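Local coordinates for protein Epf (Streptococcus pyogenes, PDB 4ES8) that is a cell-surface adhesin that binds to cells through an N-terminal domain containing a carbohydrate-binding module, at residues Ala87-Ser92 and Leu190-Glu195; Thr91-Pro96 and Lys196-Asp201. All blocks are in the same frame, centred on the assembly; numbering follows the deposited sequence.

Contact 1 of 2, residues Ala87-Ser92 and Leu190-Glu195; sequences ARYKTS and LLSKVE. With ACT (acetate ion), chain E.
The ring of Y89 has the methyl CG1 of V194 over one face and the hydroxyl of S192 at its edge, in the ring plane. CG1 lies 4.0 Å from the centroid of the Y89 ring, 21° off the normal, which meets the geometry of a CH-pi contact. It is displaced toward the rim on the CG side, where Y89 CG and V194 CG1 are 3.8 Å apart, while V194 CG2 reaches CD2 of the same ring. With CG of Y89 beside the backbone N (chi1 -62°), the ring runs past the V194 side chain in the opposite direction, and its hydroxyl arrives at S192, two residues back along the strand. There Y89 OH donates a short hydrogen bond of 2.6 Å to S192 OG. The same phenol oxygen accepts from the backbone N of V99, so a buried polar atom is held by two hydrogen bonds.

The guanidinium of R88, salt-bridged to D203 and in cation-pi contact with W67, meets an acetate, probably from the crystallisation liquor, at its edge: R88 NH1 donates to OXT over 3.0 Å, with an N-H...O angle of 153°. K90 NZ bonds the same OXT at 2.8 Å while also salt-bridged to D201.

The strand segments run nearly parallel, axes 8.9 Å apart, too wide for backbone pairing. Strand 84-89 pairs with strand 202-213 in one antiparallel sheet; strand 186-194 lies between strands 97-105 and 127-135 in a second. Y89 thus bridges the layers of a beta-sandwich, the usual fold of carbohydrate-binding modules and probably the module here, packing also on Y97 and I127.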
loop_
_atom_site.group_PDB
_atom_site.type_symbol
_atom_site.label_atom_id
_atom_site.label_comp_id
_atom_site.label_asym_id
_atom_site.label_seq_id
_atom_site.Cartn_x
_atom_site.Cartn_y
_atom_site.Cartn_z
ATOM N N ALA A 87 2.911 -1.784 -23.271
ATOM C CA ALA A 87 2.090 -1.129 -24.289
ATOM C C ALA A 87 2.909 -0.885 -25.533
ATOM O O ALA A 87 4.126 -0.644 -25.443
ATOM C CB ALA A 87 1.547 0.196 -23.770
ATOM N N ARG A 88 2.240 -0.933 -26.686
ATOM C CA ARG A 88 2.830 -0.663 -27.993
ATOM C C ARG A 88 1.957 0.357 -28.675
ATOM O O ARG A 88 0.738 0.151 -28.761
ATOM C CB ARG A 88 2.940 -1.939 -28.841
ATOM C CG ARG A 88 3.236 -1.654 -30.319
ATOM C CD ARG A 88 3.583 -2.918 -31.089
ATOM N NE ARG A 88 4.855 -3.457 -30.639
ATOM C CZ ARG A 88 5.306 -4.662 -30.964
ATOM N NH1 ARG A 88 4.626 -5.428 -31.817
ATOM N NH2 ARG A 88 6.458 -5.096 -30.479
ATOM N N TYR A 89 2.550 1.460 -29.121
ATOM C CA TYR A 89 1.833 2.506 -29.882
ATOM C C TYR A 89 2.150 2.329 -31.373
ATOM O O TYR A 89 3.328 2.235 -31.754
ATOM C CB TYR A 89 2.229 3.908 -29.415
ATOM C CG TYR A 89 1.878 4.175 -27.975
ATOM C CD1 TYR A 89 2.738 3.799 -26.943
ATOM C CD2 TYR A 89 0.661 4.763 -27.632
ATOM C CE1 TYR A 89 2.408 4.022 -25.606
ATOM C CE2 TYR A 89 0.329 5.004 -26.303
ATOM C CZ TYR A 89 1.206 4.633 -25.294
ATOM O OH TYR A 89 0.877 4.871 -23.984
ATOM N N LYS A 90 1.111 2.210 -32.203
ATOM C CA LYS A 90 1.279 2.006 -33.641
ATOM C C LYS A 90 1.280 3.325 -34.383
ATOM O O LYS A 90 0.798 4.327 -33.871
ATOM C CB LYS A 90 0.146 1.100 -34.197
ATOM C CG LYS A 90 -0.032 -0.228 -33.444
ATOM C CD LYS A 90 1.101 -1.215 -33.692
ATOM C CE LYS A 90 1.077 -1.775 -35.107
ATOM N NZ LYS A 90 2.189 -2.759 -35.333
ATOM N N THR A 91 1.736 3.315 -35.652
ATOM C CA THR A 91 1.758 4.527 -36.460
ATOM C C THR A 91 0.342 5.093 -36.698
ATOM O O THR A 91 0.226 6.279 -36.991
ATOM C CB THR A 91 2.453 4.288 -37.823
ATOM O OG1 THR A 91 1.718 3.315 -38.548
ATOM C CG2 THR A 91 3.890 3.839 -37.683
ATOM N N SER A 92 -0.708 4.249 -36.612
ATOM C CA SER A 92 -2.083 4.725 -36.841
ATOM C C SER A 92 -2.645 5.486 -35.623
ATOM O O SER A 92 -3.726 6.075 -35.723
ATOM C CB SER A 92 -2.987 3.558 -37.205
ATOM O OG SER A 92 -2.987 2.583 -36.183
ATOM N N LEU A 190 0.281 2.551 -14.033
ATOM C CA LEU A 190 1.468 2.675 -14.904
ATOM C C LEU A 190 1.030 3.345 -16.190
ATOM O O LEU A 190 0.348 2.712 -17.014
ATOM C CB LEU A 190 2.047 1.288 -15.180
ATOM C CG LEU A 190 2.580 0.583 -13.922
ATOM C CD1 LEU A 190 2.786 -0.881 -14.186
ATOM C CD2 LEU A 190 3.878 1.231 -13.419
ATOM N N LEU A 191 1.328 4.648 -16.330
ATOM C CA LEU A 191 0.842 5.424 -17.460
ATOM C C LEU A 191 1.917 5.762 -18.439
ATOM O O LEU A 191 3.047 6.064 -18.056
ATOM C CB LEU A 191 0.181 6.752 -16.995
ATOM C CG LEU A 191 -0.874 6.615 -15.893
ATOM C CD1 LEU A 191 -0.277 6.948 -14.538
ATOM C CD2 LEU A 191 -2.055 7.542 -16.158
ATOM N N SER A 192 1.550 5.750 -19.728
ATOM C CA SER A 192 2.488 6.198 -20.764
ATOM C C SER A 192 1.725 6.970 -21.811
ATOM O O SER A 192 0.494 6.883 -21.884
ATOM C CB SER A 192 3.243 5.021 -21.382
ATOM O OG SER A 192 2.386 4.061 -21.977
ATOM N N LYS A 193 2.445 7.755 -22.615
ATOM C CA LYS A 193 1.769 8.490 -23.660
ATOM C C LYS A 193 2.715 8.845 -24.780
ATOM O O LYS A 193 3.938 8.843 -24.595
ATOM C CB LYS A 193 1.073 9.741 -23.097
ATOM C CG LYS A 193 1.968 10.923 -22.826
ATOM C CD LYS A 193 1.101 12.175 -22.597
ATOM C CE LYS A 193 1.840 13.324 -21.985
ATOM N NZ LYS A 193 0.911 14.441 -21.656
ATOM N N VAL A 194 2.122 9.150 -25.945
ATOM C CA VAL A 194 2.836 9.703 -27.095
ATOM C C VAL A 194 2.243 11.083 -27.340
ATOM O O VAL A 194 1.023 11.250 -27.235
ATOM C CB VAL A 194 2.798 8.796 -28.362
ATOM C CG1 VAL A 194 3.610 7.523 -28.124
ATOM C CG2 VAL A 194 1.375 8.449 -28.815
ATOM N N GLU A 195 3.092 12.062 -27.683
ATOM C CA GLU A 195 2.663 13.431 -27.999
ATOM C C GLU A 195 2.524 13.631 -29.481
ATOM O O GLU A 195 1.816 14.545 -29.901
ATOM C CB GLU A 195 3.669 14.470 -27.465
ATOM C CG GLU A 195 3.821 14.461 -25.960
ATOM C CD GLU A 195 2.907 15.384 -25.191
ATOM O OE1 GLU A 195 1.829 15.756 -25.715
ATOM O OE2 GLU A 195 3.272 15.733 -24.047
HETATM C C ACT E . 1.533 -5.988 -33.817
HETATM O O ACT E . 0.727 -6.048 -34.771
HETATM O OXT ACT E . 2.326 -5.023 -33.701
HETATM C CH3 ACT E . 1.615 -7.196 -32.895
#

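Contact 2 of 2, residues Thr91-Pro96 and Lys196-Asp201; sequences TSTTAP and KKPQGD
At K196 the backbone does the touching: A95 CB lies 3.4 Å from K196 C and also packs on the next peptide nitrogen, that of K197. The contact joins the loop between strands 84-89 and 97-105 to that between strands 186-194 and 202-213, each crossing from one sheet to the other.

K197 follows with its side chain laid across the other loop. Its CG is anti to the backbone N (chi1 -160°), and the chain stays extended until it bends at chi4, so CG and CE each pass close to the carbonyl oxygens of T91 and T93. The ammonium group then hydrogen-bonds T93 O, with K197 NZ to T93 O 3.1 Å. The angle at that oxygen is 120°, but the donor stands 47° out of the carbonyl plane.

P198 sets its ring carbon CD against T93 CB at 3.9 Å. Its carbonyl oxygen takes a CA-H...O contact from T91, 3.4 Å between T91 CA and P198 O, and a water donates to P198 O and T91 O.

From Q199 to G200 the peptide bears the T91 methyl, T91 CG2 being 3.4 Å from Q199 C. At D201 a second water accepts from T91 N and donates to D201 OD1 over 2.7 Å.

With one direct hydrogen bond and two water bridges, the loops are joined mainly by packing and solvent-mediated links. The polar links mostly use main-chain atoms, D201 OD1 and K197 NZ being the side-chain exceptions.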
loop_
_atom_site.group_PDB
_atom_site.type_symbol
_atom_site.label_atom_id
_atom_site.label_comp_id
_atom_site.label_asym_id
_atom_site.label_seq_id
_atom_site.Cartn_x
_atom_site.Cartn_y
_atom_site.Cartn_z
ATOM N N THR A 91 1.736 3.315 -35.652
ATOM C CA THR A 91 1.758 4.527 -36.460
ATOM C C THR A 91 0.342 5.093 -36.698
ATOM O O THR A 91 0.226 6.279 -36.991
ATOM C CB THR A 91 2.453 4.288 -37.823
ATOM O OG1 THR A 91 1.718 3.315 -38.548
ATOM C CG2 THR A 91 3.890 3.839 -37.683
ATOM N N SER A 92 -0.708 4.249 -36.612
ATOM C CA SER A 92 -2.083 4.725 -36.841
ATOM C C SER A 92 -2.645 5.486 -35.623
ATOM O O SER A 92 -3.726 6.075 -35.723
ATOM C CB SER A 92 -2.987 3.558 -37.205
ATOM O OG SER A 92 -2.987 2.583 -36.183
ATOM N N THR A 93 -1.922 5.481 -34.471
ATOM C CA THR A 93 -2.337 6.211 -33.265
ATOM C C THR A 93 -2.583 7.675 -33.583
ATOM O O THR A 93 -1.771 8.287 -34.278
ATOM C CB THR A 93 -1.201 6.133 -32.201
ATOM O OG1 THR A 93 -1.005 4.779 -31.797
ATOM C CG2 THR A 93 -1.491 6.965 -30.948
ATOM N N THR A 94 -3.677 8.251 -33.051
ATOM C CA THR A 94 -3.923 9.681 -33.147
ATOM C C THR A 94 -3.357 10.302 -31.896
ATOM O O THR A 94 -3.866 10.048 -30.803
ATOM C CB THR A 94 -5.417 9.997 -33.324
ATOM O OG1 THR A 94 -5.887 9.373 -34.521
ATOM C CG2 THR A 94 -5.698 11.523 -33.358
ATOM N N ALA A 95 -2.326 11.118 -32.042
ATOM C CA ALA A 95 -1.671 11.708 -30.895
ATOM C C ALA A 95 -2.211 13.096 -30.567
ATOM O O ALA A 95 -2.663 13.791 -31.487
ATOM C CB ALA A 95 -0.167 11.770 -31.142
ATOM N N PRO A 96 -2.136 13.547 -29.292
ATOM C CA PRO A 96 -1.651 12.796 -28.113
ATOM C C PRO A 96 -2.606 11.667 -27.725
ATOM O O PRO A 96 -3.820 11.747 -27.953
ATOM C CB PRO A 96 -1.554 13.859 -26.998
ATOM C CG PRO A 96 -1.849 15.197 -27.660
ATOM C CD PRO A 96 -2.617 14.890 -28.912
ATOM N N LYS A 196 3.259 12.843 -30.286
ATOM C CA LYS A 196 3.184 12.990 -31.725
ATOM C C LYS A 196 2.968 11.619 -32.343
ATOM O O LYS A 196 3.199 10.597 -31.697
ATOM C CB LYS A 196 4.398 13.739 -32.302
ATOM C CG LYS A 196 5.729 13.041 -32.228
ATOM C CD LYS A 196 6.747 13.823 -33.060
ATOM C CE LYS A 196 8.158 13.553 -32.618
ATOM N NZ LYS A 196 9.118 14.557 -33.151
ATOM N N LYS A 197 2.447 11.600 -33.562
ATOM C CA LYS A 197 2.146 10.365 -34.252
ATOM C C LYS A 197 3.418 9.508 -34.404
ATOM O O LYS A 197 4.424 9.993 -34.928
ATOM C CB LYS A 197 1.524 10.676 -35.615
ATOM C CG LYS A 197 0.742 9.521 -36.193
ATOM C CD LYS A 197 -0.248 9.995 -37.286
ATOM C CE LYS A 197 -1.421 9.055 -37.445
ATOM N NZ LYS A 197 -2.670 9.642 -36.882
ATOM N N PRO A 198 3.390 8.252 -33.939
ATOM C CA PRO A 198 4.566 7.366 -34.129
ATOM C C PRO A 198 4.893 7.127 -35.602
ATOM O O PRO A 198 4.005 7.095 -36.469
ATOM C CB PRO A 198 4.108 6.041 -33.502
ATOM C CG PRO A 198 3.039 6.455 -32.499
ATOM C CD PRO A 198 2.288 7.531 -33.259
ATOM N N GLN A 199 6.187 6.898 -35.874
ATOM C CA GLN A 199 6.664 6.564 -37.218
ATOM C C GLN A 199 7.072 5.081 -37.286
ATOM O O GLN A 199 7.445 4.565 -38.351
ATOM C CB GLN A 199 7.825 7.477 -37.612
ATOM C CG GLN A 199 7.399 8.945 -37.763
ATOM C CD GLN A 199 6.561 9.193 -39.003
ATOM O OE1 GLN A 199 6.649 8.473 -40.006
ATOM N NE2 GLN A 199 5.777 10.266 -38.988
ATOM N N GLY A 200 6.955 4.391 -36.146
ATOM C CA GLY A 200 7.152 2.945 -36.046
ATOM C C GLY A 200 6.569 2.455 -34.736
ATOM O O GLY A 200 6.096 3.270 -33.942
ATOM N N ASP A 201 6.595 1.138 -34.496
ATOM C CA ASP A 201 6.092 0.593 -33.226
ATOM C C ASP A 201 6.876 1.169 -32.060
ATOM O O ASP A 201 8.111 1.101 -32.063
ATOM C CB ASP A 201 6.218 -0.934 -33.190
ATOM C CG ASP A 201 5.321 -1.685 -34.138
ATOM O OD1 ASP A 201 4.347 -1.079 -34.643
ATOM O OD2 ASP A 201 5.583 -2.883 -34.359
HETATM O O HOH W 1 3.255 0.856 -36.253
HETATM O O HOH W 2 2.279 8.017 -38.501
#

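How the contacts relate
Contact 1 and contact 2 are successive levels of one end of the larger beta-sandwich, their centres 8 Å apart. The chain leaves strand 84-89 of contact 1 directly into the loop of contact 2, sharing T91 and S92, while E195 leads straight into K196. Between them K90 NZ forms a 2.8 Å salt bridge with D201 OD1, tying the acetate-binding lysine to the aspartate that holds a contact 2 water. Packing continues the seam, with K90 O 3.4 Å from P198 CG and V194 O 3.7 Å from P96 CB. The buried contact thus passes into an exposed one; neither arrangement by itself identifies a carbohydrate site.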